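Local coordinates for mevalonate 3-kinase (Thermoplasma acidophilum, PDB 4RKS), which phosphorylates (R)-mevalonate with ATP to yield mevalonate 3-phosphate in the alternative mevalonate pathway of extreme acidophiles of the Thermoplasmatales order, at residues Y279-L282 with I283-D286. Sequence-based numbering, arbitrary orientation.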
loop_
_atom_site.group_PDB
_atom_site.type_symbol
_atom_site.label_atom_id
_atom_site.label_comp_id
_atom_site.label_asym_id
_atom_site.label_seq_id
_atom_site.Cartn_x
_atom_site.Cartn_y
_atom_site.Cartn_z
ATOM N N TYR A 279 -21.638 14.614 -0.993
ATOM C CA TYR A 279 -22.005 14.962 0.377
ATOM C C TYR A 279 -20.781 15.478 1.130
ATOM O O TYR A 279 -20.886 16.430 1.911
ATOM C CB TYR A 279 -22.614 13.759 1.100
ATOM C CG TYR A 279 -22.779 13.935 2.602
ATOM C CD1 TYR A 279 -23.782 14.751 3.130
ATOM C CD2 TYR A 279 -21.946 13.267 3.495
ATOM C CE1 TYR A 279 -23.936 14.903 4.510
ATOM C CE2 TYR A 279 -22.091 13.410 4.868
ATOM C CZ TYR A 279 -23.085 14.227 5.373
ATOM O OH TYR A 279 -23.217 14.365 6.741
ATOM N N LEU A 280 -19.628 14.849 0.884
ATOM C CA LEU A 280 -18.369 15.257 1.511
ATOM C C LEU A 280 -18.069 16.724 1.207
ATOM O O LEU A 280 -17.609 17.465 2.073
ATOM C CB LEU A 280 -17.202 14.353 1.042
ATOM C CG LEU A 280 -17.255 12.898 1.528
ATOM C CD1 LEU A 280 -16.057 12.072 1.028
ATOM C CD2 LEU A 280 -17.349 12.848 3.033
ATOM N N LYS A 281 -18.343 17.134 -0.027
ATOM C CA LYS A 281 -18.197 18.526 -0.436
ATOM C C LYS A 281 -19.088 19.466 0.389
ATOM O O LYS A 281 -18.735 20.615 0.642
ATOM C CB LYS A 281 -18.526 18.661 -1.924
ATOM C CG LYS A 281 -18.071 19.945 -2.577
ATOM C CD LYS A 281 -18.300 19.872 -4.087
ATOM C CE LYS A 281 -17.496 20.918 -4.846
ATOM N NZ LYS A 281 -18.011 22.297 -4.632
ATOM N N LEU A 282 -20.245 18.963 0.805
ATOM C CA LEU A 282 -21.193 19.748 1.588
ATOM C C LEU A 282 -20.699 19.977 3.014
ATOM O O LEU A 282 -20.630 21.111 3.478
ATOM C CB LEU A 282 -22.557 19.060 1.613
ATOM C CG LEU A 282 -23.621 19.673 2.531
ATOM C CD1 LEU A 282 -23.988 21.081 2.078
ATOM C CD2 LEU A 282 -24.859 18.781 2.604
ATOM N N ILE A 283 -20.343 18.901 3.707
ATOM C CA ILE A 283 -19.914 19.030 5.096
ATOM C C ILE A 283 -18.520 19.623 5.234
ATOM O O ILE A 283 -18.123 20.003 6.338
ATOM C CB ILE A 283 -19.959 17.685 5.829
ATOM C CG1 ILE A 283 -19.213 16.608 5.049
ATOM C CG2 ILE A 283 -21.392 17.255 6.019
ATOM C CD1 ILE A 283 -19.295 15.230 5.700
ATOM N N ARG A 284 -17.789 19.719 4.121
ATOM C CA ARG A 284 -16.446 20.307 4.146
ATOM C C ARG A 284 -16.523 21.767 4.581
ATOM O O ARG A 284 -15.585 22.305 5.168
ATOM C CB ARG A 284 -15.756 20.187 2.778
ATOM C CG ARG A 284 -14.286 20.623 2.771
ATOM C CD ARG A 284 -13.521 20.047 1.583
ATOM N NE ARG A 284 -13.645 18.592 1.509
ATOM C CZ ARG A 284 -14.094 17.928 0.448
ATOM N NH1 ARG A 284 -14.451 18.585 -0.655
ATOM N NH2 ARG A 284 -14.178 16.602 0.484
ATOM N N LYS A 285 -17.656 22.398 4.302
ATOM C CA LYS A 285 -17.868 23.788 4.694
ATOM C C LYS A 285 -18.083 23.900 6.204
ATOM O O LYS A 285 -17.889 24.962 6.790
ATOM C CB LYS A 285 -19.053 24.371 3.931
ATOM C CG LYS A 285 -18.852 24.400 2.420
ATOM C CD LYS A 285 -20.111 24.879 1.710
ATOM C CE LYS A 285 -21.324 24.045 2.118
ATOM N NZ LYS A 285 -22.566 24.439 1.389
ATOM N N ASP A 286 -18.460 22.781 6.819
ATOM C CA ASP A 286 -18.735 22.711 8.253
ATOM C C ASP A 286 -17.475 22.322 9.051
ATOM O O ASP A 286 -17.085 23.015 9.998
ATOM C CB ASP A 286 -19.886 21.719 8.500
ATOM C CG ASP A 286 -20.260 21.584 9.972
ATOM O OD1 ASP A 286 -19.865 22.439 10.783
ATOM O OD2 ASP A 286 -20.961 20.612 10.313
#
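Ile-283 N donates to Tyr-279 O at 3.1 Å with an N-H...O angle of 160°, the regular i to i+4 bond of the final turn of helix 271-283. Beyond it the pattern decays. Arg-284 N reaches Leu-280 O through a weak, bent bond of 129°, and Lys-285 N turns back three residues instead of four, to Leu-282 O, in a weak hydrogen bond of 3.3 Å. A further i to i+3 bond, from Asp-286 N to Ile-283 O, continues this tighter winding. Leu-280 O also accepts from Asn-289 ND2, and the weakened helical bond is supplemented by the side-chain amide of Asn-289, at the start of strand 289-292. The guanidinium of Arg-284 lies back along the helix: with its chain bent at chi3, it carries one face over Leu-280 O and brings NH2 to 3.8 Å from Leu-280 CB. The same NH2 is bonded to Asn-289 OD1, which makes this asparagine a partner of both residues. Outside the helix turn, Asp-286 OD2 forms a salt bridge with Arg-310.

The apolar packing centres on Ile-283. Its chi1 of 52° places CG1 between the backbone N and the carbonyl carbon and turns both branches to the Tyr-279 ring. Ile-283 CD1 approaches Tyr-279 CE2 obliquely at 3.4 Å. Ile-283 CG2 lies 3.5 Å from Tyr-279 CZ, near the phenol end. Leu-280 CD2 adds a looser touch to Ile-283 CD1, at 4.1 Å. On the exposed side Lys-285, also bent at chi3, folds back over the turn, its CE 3.3 Å from Leu-282 O and its aliphatic end alongside the Leu-282 CD1 methyl. Altogether this is a C-terminal helix end at the surface of the GHMP kinase fold, where alpha-helical bonding gives way to i to i+3 turns before the chain enters strand 289-292, away from the mevalonate pocket.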